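Long-range contact in probable zinc protease (Pseudomonas aeruginosa, PDB 4NNZ), which is one subunit of a heterodimeric M16-family zinc protease and probably takes part in metal-dependent cleavage of peptide bonds: residues Val29-Ser40 and Thr85-Ala96. Sequence-based numbering, arbitrary orientation.
Sequences VVSQLWYRIGSS and TDDYTAYYQVLA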
ATOM      1  N   VAL A  29       7.387  37.475 -15.335  1.00 58.60           N
ATOM      2  CA  VAL A  29       7.351  36.133 -15.871  1.00 58.47           C
ATOM      3  C   VAL A  29       7.305  35.071 -14.793  1.00 51.66           C
ATOM      4  O   VAL A  29       7.901  35.211 -13.767  1.00 51.20           O
ATOM      5  CB  VAL A  29       8.529  35.868 -16.805  1.00 59.05           C
ATOM      6  CG1 VAL A  29       9.799  35.734 -16.013  1.00 58.03           C
ATOM      7  CG2 VAL A  29       8.280  34.611 -17.583  1.00 59.31           C
ATOM      8  N   VAL A  30       6.619  33.985 -15.069  1.00 45.46           N
ATOM      9  CA  VAL A  30       6.495  32.907 -14.123  1.00 44.30           C
ATOM     10  C   VAL A  30       7.286  31.714 -14.630  1.00 41.37           C
ATOM     11  O   VAL A  30       7.161  31.338 -15.751  1.00 38.00           O
ATOM     12  CB  VAL A  30       4.994  32.621 -13.826  1.00 43.22           C
ATOM     13  CG1 VAL A  30       4.527  31.225 -14.160  1.00 43.67           C
ATOM     14  CG2 VAL A  30       4.677  32.928 -12.405  1.00 45.50           C
ATOM     15  N   SER A  31       8.098  31.134 -13.783  1.00 40.33           N
ATOM     16  CA  SER A  31       8.842  29.973 -14.167  1.00 44.15           C
ATOM     17  C   SER A  31       8.572  28.855 -13.212  1.00 43.10           C
ATOM     18  O   SER A  31       8.816  29.002 -12.058  1.00 41.00           O
ATOM     19  CB  SER A  31      10.317  30.305 -14.130  1.00 48.85           C
ATOM     20  OG  SER A  31      11.064  29.421 -14.914  1.00 56.04           O
ATOM     21  N   GLN A  32       8.068  27.721 -13.660  1.00 40.55           N
ATOM     22  CA  GLN A  32       7.826  26.636 -12.728  1.00 38.32           C
ATOM     23  C   GLN A  32       8.542  25.381 -13.107  1.00 39.84           C
ATOM     24  O   GLN A  32       8.600  25.086 -14.267  1.00 40.63           O
ATOM     25  CB  GLN A  32       6.372  26.307 -12.679  1.00 38.77           C
ATOM     26  CG  GLN A  32       5.457  27.448 -12.912  1.00 40.68           C
ATOM     27  CD  GLN A  32       4.093  27.136 -12.409  1.00 37.97           C
ATOM     28  OE1 GLN A  32       3.702  26.007 -12.374  1.00 35.33           O
ATOM     29  NE2 GLN A  32       3.380  28.136 -12.003  1.00 40.32           N
ATOM     30  N   LEU A  33       9.064  24.604 -12.159  1.00 35.76           N
ATOM     31  CA  LEU A  33       9.590  23.354 -12.704  1.00 34.99           C
ATOM     32  C   LEU A  33       8.870  22.120 -12.193  1.00 37.59           C
ATOM     33  O   LEU A  33       8.818  21.947 -11.027  1.00 40.25           O
ATOM     34  CB  LEU A  33      11.068  23.247 -12.452  1.00 38.28           C
ATOM     35  CG  LEU A  33      11.828  22.086 -13.058  1.00 42.02           C
ATOM     36  CD1 LEU A  33      11.254  21.681 -14.383  1.00 42.37           C
ATOM     37  CD2 LEU A  33      13.263  22.449 -13.250  1.00 43.42           C
ATOM     38  N   TRP A  34       8.325  21.256 -13.049  1.00 35.94           N
ATOM     39  CA  TRP A  34       7.518  20.158 -12.556  1.00 33.18           C
ATOM     40  C   TRP A  34       8.179  18.835 -12.800  1.00 34.38           C
ATOM     41  O   TRP A  34       8.434  18.476 -13.904  1.00 31.97           O
ATOM     42  CB  TRP A  34       6.184  20.150 -13.272  1.00 35.54           C
ATOM     43  CG  TRP A  34       5.344  21.294 -12.967  1.00 37.85           C
ATOM     44  CD1 TRP A  34       5.565  22.553 -13.318  1.00 37.53           C
ATOM     45  CD2 TRP A  34       4.142  21.293 -12.221  1.00 36.00           C
ATOM     46  NE1 TRP A  34       4.601  23.343 -12.856  1.00 37.58           N
ATOM     47  CE2 TRP A  34       3.706  22.591 -12.166  1.00 36.66           C
ATOM     48  CE3 TRP A  34       3.401  20.315 -11.586  1.00 34.37           C
ATOM     49  CZ2 TRP A  34       2.568  22.944 -11.520  1.00 39.23           C
ATOM     50  CZ3 TRP A  34       2.292  20.660 -10.949  1.00 35.83           C
ATOM     51  CH2 TRP A  34       1.876  21.962 -10.907  1.00 38.31           C
ATOM     52  N   TYR A  35       8.427  18.094 -11.742  1.00 35.34           N
ATOM     53  CA  TYR A  35       9.053  16.806 -11.834  1.00 34.00           C
ATOM     54  C   TYR A  35       8.002  15.761 -11.623  1.00 35.08           C
ATOM     55  O   TYR A  35       7.186  15.902 -10.778  1.00 38.55           O
ATOM     56  CB  TYR A  35      10.077  16.643 -10.751  1.00 34.45           C
ATOM     57  CG  TYR A  35      11.351  17.406 -10.909  1.00 37.27           C
ATOM     58  CD1 TYR A  35      12.373  16.944 -11.700  1.00 33.15           C
ATOM     59  CD2 TYR A  35      11.552  18.568 -10.220  1.00 39.89           C
ATOM     60  CE1 TYR A  35      13.541  17.642 -11.818  1.00 33.67           C
ATOM     61  CE2 TYR A  35      12.716  19.265 -10.331  1.00 38.72           C
ATOM     62  CZ  TYR A  35      13.707  18.795 -11.130  1.00 38.84           C
ATOM     63  OH  TYR A  35      14.843  19.519 -11.212  1.00 39.73           O
ATOM     64  N   ARG A  36       8.018  14.700 -12.397  1.00 37.42           N
ATOM     65  CA  ARG A  36       7.044  13.659 -12.229  1.00 38.97           C
ATOM     66  C   ARG A  36       7.454  12.631 -11.205  1.00 41.49           C
ATOM     67  O   ARG A  36       7.717  11.506 -11.513  1.00 45.94           O
ATOM     68  CB  ARG A  36       6.782  13.004 -13.554  1.00 39.75           C
ATOM     69  CG  ARG A  36       6.238  13.927 -14.586  1.00 42.97           C
ATOM     70  CD  ARG A  36       6.213  13.246 -15.919  1.00 46.64           C
ATOM     71  NE  ARG A  36       6.933  14.012 -16.902  1.00 49.50           N
ATOM     72  CZ  ARG A  36       7.912  13.534 -17.637  1.00 50.68           C
ATOM     73  NH1 ARG A  36       8.299  12.290 -17.503  1.00 51.12           N
ATOM     74  NH2 ARG A  36       8.501  14.302 -18.503  1.00 54.04           N
ATOM     75  N   ILE A  37       7.515  13.041  -9.971  1.00 37.11           N
ATOM     76  CA  ILE A  37       7.757  12.121  -8.931  1.00 37.48           C
ATOM     77  C   ILE A  37       6.856  12.533  -7.787  1.00 40.05           C
ATOM     78  O   ILE A  37       6.524  13.666  -7.657  1.00 39.60           O
ATOM     79  CB  ILE A  37       9.249  12.057  -8.606  1.00 38.34           C
ATOM     80  CG1 ILE A  37       9.517  11.016  -7.546  1.00 36.50           C
ATOM     81  CG2 ILE A  37       9.774  13.409  -8.244  1.00 38.84           C
ATOM     82  CD1 ILE A  37       8.999   9.668  -7.902  1.00 35.20           C
ATOM     83  N   GLY A  38       6.412  11.586  -7.003  1.00 37.14           N
ATOM     84  CA  GLY A  38       5.374  11.852  -6.066  1.00 38.30           C
ATOM     85  C   GLY A  38       5.368  10.753  -5.073  1.00 35.48           C
ATOM     86  O   GLY A  38       6.136   9.854  -5.200  1.00 37.07           O
ATOM     87  N   SER A  39       4.478  10.830  -4.110  1.00 32.32           N
ATOM     88  CA  SER A  39       4.266   9.779  -3.168  1.00 31.94           C
ATOM     89  C   SER A  39       3.690   8.495  -3.716  1.00 32.10           C
ATOM     90  O   SER A  39       3.855   7.492  -3.125  1.00 33.61           O
ATOM     91  CB  SER A  39       3.513  10.265  -1.945  1.00 31.27           C
ATOM     92  OG  SER A  39       2.331  10.893  -2.281  1.00 31.37           O
ATOM     93  N   SER A  40       3.001   8.536  -4.830  1.00 31.47           N
ATOM     94  CA  SER A  40       2.463   7.334  -5.416  1.00 32.53           C
ATOM     95  C   SER A  40       3.535   6.462  -6.047  1.00 34.87           C
ATOM     96  O   SER A  40       3.304   5.340  -6.351  1.00 38.69           O
ATOM     97  CB  SER A  40       1.301   7.612  -6.353  1.00 31.94           C
ATOM     98  OG  SER A  40       1.632   8.473  -7.392  1.00 31.83           O
ATOM     99  N   THR A  85       3.047  16.474  -4.108  1.00 37.18           N
ATOM    100  CA  THR A  85       1.773  15.828  -4.007  1.00 37.42           C
ATOM    101  C   THR A  85       1.977  14.387  -4.325  1.00 37.59           C
ATOM    102  O   THR A  85       3.065  13.928  -4.352  1.00 33.67           O
ATOM    103  CB  THR A  85       0.767  16.413  -4.980  1.00 39.24           C
ATOM    104  OG1 THR A  85       1.079  16.003  -6.292  1.00 44.28           O
ATOM    105  CG2 THR A  85       0.822  17.854  -4.964  1.00 38.11           C
ATOM    106  N   ASP A  86       0.904  13.675  -4.548  1.00 38.86           N
ATOM    107  CA  ASP A  86       0.995  12.285  -4.882  1.00 39.46           C
ATOM    108  C   ASP A  86       1.679  12.057  -6.188  1.00 40.08           C
ATOM    109  O   ASP A  86       2.521  11.219  -6.308  1.00 42.36           O
ATOM    110  CB  ASP A  86      -0.395  11.696  -4.930  1.00 42.48           C
ATOM    111  CG  ASP A  86      -1.102  11.776  -3.605  1.00 50.20           C
ATOM    112  OD1 ASP A  86      -0.490  12.195  -2.625  1.00 56.55           O
ATOM    113  OD2 ASP A  86      -2.265  11.420  -3.514  1.00 53.51           O
ATOM    114  N   ASP A  87       1.287  12.813  -7.185  1.00 40.66           N
ATOM    115  CA  ASP A  87       1.834  12.657  -8.498  1.00 37.13           C
ATOM    116  C   ASP A  87       2.932  13.580  -8.939  1.00 36.79           C
ATOM    117  O   ASP A  87       3.525  13.327  -9.942  1.00 39.72           O
ATOM    118  CB  ASP A  87       0.722  12.666  -9.522  1.00 40.61           C
ATOM    119  CG  ASP A  87      -0.102  11.431  -9.469  1.00 41.55           C
ATOM    120  OD1 ASP A  87       0.422  10.417  -9.048  1.00 42.32           O
ATOM    121  OD2 ASP A  87      -1.264  11.462  -9.821  1.00 36.85           O
ATOM    122  N   TYR A  88       3.211  14.634  -8.217  1.00 35.46           N
ATOM    123  CA  TYR A  88       4.225  15.536  -8.677  1.00 33.44           C
ATOM    124  C   TYR A  88       4.907  16.365  -7.621  1.00 33.56           C
ATOM    125  O   TYR A  88       4.470  16.479  -6.519  1.00 29.69           O
ATOM    126  CB  TYR A  88       3.672  16.425  -9.773  1.00 31.75           C
ATOM    127  CG  TYR A  88       2.468  17.150  -9.362  1.00 31.60           C
ATOM    128  CD1 TYR A  88       2.556  18.281  -8.631  1.00 33.16           C
ATOM    129  CD2 TYR A  88       1.241  16.674  -9.659  1.00 35.08           C
ATOM    130  CE1 TYR A  88       1.436  18.937  -8.228  1.00 36.39           C
ATOM    131  CE2 TYR A  88       0.117  17.327  -9.275  1.00 34.93           C
ATOM    132  CZ  TYR A  88       0.227  18.460  -8.566  1.00 35.51           C
ATOM    133  OH  TYR A  88      -0.876  19.100  -8.164  1.00 39.93           O
ATOM    134  N   THR A  89       6.032  16.922  -8.005  1.00 33.33           N
ATOM    135  CA  THR A  89       6.739  17.898  -7.235  1.00 34.19           C
ATOM    136  C   THR A  89       7.029  19.094  -8.075  1.00 35.50           C
ATOM    137  O   THR A  89       7.629  18.971  -9.086  1.00 35.81           O
ATOM    138  CB  THR A  89       8.062  17.340  -6.841  1.00 35.66           C
ATOM    139  OG1 THR A  89       7.830  16.075  -6.256  1.00 37.56           O
ATOM    140  CG2 THR A  89       8.749  18.234  -5.874  1.00 36.07           C
ATOM    141  N   ALA A  90       6.612  20.260  -7.643  1.00 36.79           N
ATOM    142  CA  ALA A  90       6.794  21.445  -8.440  1.00 36.34           C
ATOM    143  C   ALA A  90       7.496  22.590  -7.761  1.00 37.34           C
ATOM    144  O   ALA A  90       7.184  22.931  -6.679  1.00 36.61           O
ATOM    145  CB  ALA A  90       5.468  21.896  -8.983  1.00 38.72           C
ATOM    146  N   TYR A  91       8.429  23.212  -8.449  1.00 37.76           N
ATOM    147  CA  TYR A  91       9.074  24.386  -7.936  1.00 37.03           C
ATOM    148  C   TYR A  91       8.768  25.537  -8.852  1.00 39.14           C
ATOM    149  O   TYR A  91       8.933  25.431 -10.023  1.00 40.79           O
ATOM    150  CB  TYR A  91      10.566  24.188  -7.850  1.00 36.16           C
ATOM    151  CG  TYR A  91      11.035  22.996  -7.084  1.00 34.47           C
ATOM    152  CD1 TYR A  91      10.966  21.749  -7.616  1.00 35.57           C
ATOM    153  CD2 TYR A  91      11.583  23.130  -5.849  1.00 35.08           C
ATOM    154  CE1 TYR A  91      11.412  20.664  -6.928  1.00 34.43           C
ATOM    155  CE2 TYR A  91      12.032  22.049  -5.154  1.00 37.11           C
ATOM    156  CZ  TYR A  91      11.941  20.821  -5.707  1.00 36.72           C
ATOM    157  OH  TYR A  91      12.382  19.746  -5.026  1.00 40.99           O
ATOM    158  N   TYR A  92       8.306  26.641  -8.307  1.00 42.68           N
ATOM    159  CA  TYR A  92       7.975  27.774  -9.120  1.00 50.80           C
ATOM    160  C   TYR A  92       8.407  29.062  -8.506  1.00 51.06           C
ATOM    161  O   TYR A  92       8.445  29.198  -7.320  1.00 50.81           O
ATOM    162  CB  TYR A  92       6.487  27.844  -9.334  1.00 57.85           C
ATOM    163  CG  TYR A  92       5.732  27.976  -8.060  1.00 65.87           C
ATOM    164  CD1 TYR A  92       5.331  26.871  -7.373  1.00 76.07           C
ATOM    165  CD2 TYR A  92       5.431  29.203  -7.541  1.00 73.72           C
ATOM    166  CE1 TYR A  92       4.635  26.979  -6.202  1.00 85.45           C
ATOM    167  CE2 TYR A  92       4.734  29.329  -6.370  1.00 81.70           C
ATOM    168  CZ  TYR A  92       4.335  28.215  -5.700  1.00 86.01           C
ATOM    169  OH  TYR A  92       3.639  28.313  -4.519  1.00 79.90           O
ATOM    170  N   GLN A  93       8.693  30.025  -9.352  1.00 50.86           N
ATOM    171  CA  GLN A  93       9.063  31.327  -8.924  1.00 52.49           C
ATOM    172  C   GLN A  93       8.319  32.306  -9.784  1.00 48.91           C
ATOM    173  O   GLN A  93       7.927  31.987 -10.851  1.00 46.66           O
ATOM    174  CB  GLN A  93      10.564  31.512  -9.069  1.00 57.70           C
ATOM    175  CG  GLN A  93      11.110  31.057 -10.399  1.00 70.60           C
ATOM    176  CD  GLN A  93      12.425  30.317 -10.293  1.00 83.50           C
ATOM    177  OE1 GLN A  93      12.634  29.318 -10.970  1.00 80.53           O
ATOM    178  NE2 GLN A  93      13.314  30.807  -9.461  1.00 76.13           N
ATOM    179  N   VAL A  94       8.112  33.500  -9.297  1.00 49.33           N
ATOM    180  CA  VAL A  94       7.488  34.503 -10.089  1.00 49.91           C
ATOM    181  C   VAL A  94       8.431  35.674 -10.039  1.00 50.63           C
ATOM    182  O   VAL A  94       9.060  35.901  -9.034  1.00 46.23           O
ATOM    183  CB  VAL A  94       6.113  34.839  -9.549  1.00 55.31           C
ATOM    184  CG1 VAL A  94       6.128  34.899  -8.050  1.00 55.40           C
ATOM    185  CG2 VAL A  94       5.615  36.126 -10.139  1.00 57.08           C
ATOM    186  N   LEU A  95       8.575  36.383 -11.143  1.00 49.13           N
ATOM    187  CA  LEU A  95       9.647  37.344 -11.230  1.00 49.65           C
ATOM    188  C   LEU A  95       9.613  38.361 -12.323  1.00 50.13           C
ATOM    189  O   LEU A  95       8.820  38.320 -13.232  1.00 52.17           O
ATOM    190  CB  LEU A  95      10.970  36.616 -11.278  1.00 54.54           C
ATOM    191  CG  LEU A  95      10.927  35.243 -11.924  1.00 61.09           C
ATOM    192  CD1 LEU A  95      11.328  35.285 -13.373  1.00 65.77           C
ATOM    193  CD2 LEU A  95      11.821  34.316 -11.174  1.00 63.52           C
ATOM    194  N   ALA A  96      10.527  39.288 -12.187  1.00 50.74           N
ATOM    195  CA  ALA A  96      10.702  40.346 -13.117  1.00 48.72           C
ATOM    196  C   ALA A  96      11.350  39.832 -14.355  1.00 47.41           C
ATOM    197  O   ALA A  96      12.254  39.061 -14.360  1.00 43.40           O
ATOM    198  CB  ALA A  96      11.526  41.432 -12.494  1.00 47.70           C
TER
HETATM  199  O   HOH W   1      11.145  27.394 -11.515  1.00 30.00           O
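Two antiparallel strands in the N-terminal mixed sheet of this M16-family subunit, 28-35 and 89-96, pair in register from V29 opposite L95 to Y35 opposite T89. The hydrogen-bonded pairs V29-L95, S31-Q93 and Y35-T89 each exchange two backbone bonds; Y35 N reaches T89 O at 2.9 Å, almost straight at 176°. In the fourth such pair, L33-Y91, Y91 N donates to L33 O at 2.9 Å. Strand 190-196 flanks the first strand and strand 80-84 the second, so both are interior to the sheet.

On the face carrying V30, Q32, W34 and A90, which packs against helix 367-379, W34 has CG anti to the carbonyl carbon and beside the backbone N (chi1 -67°). This sets A90 CB over the centre of one face of its six-membered ring, a CH-pi contact of 3.6 Å to the centroid. The Y88 ring lies alongside, inclined at 51° to the indole, and takes W34 CZ3 over one face, offset toward the rim. W34 NE1 donates in its ring plane to a lone pair of Q32 OE1 at 2.9 Å, which would help hold the indole's rotation.

The face towards helix 100-112 brings the Y35 and Y91 rings obliquely together, CE2 of Y35 lying 3.9 Å from CE1 of Y91; Y185 stacks on Y35 and hydrogen-bonds Y91 OH.

Beyond the strands the loops stay joined: S40 N donates to D86 O at 3.1 Å, and S40 OG sits 2.8 Å from D87 OD1, while D87 OD2 is held by Y158 OH and R306 N.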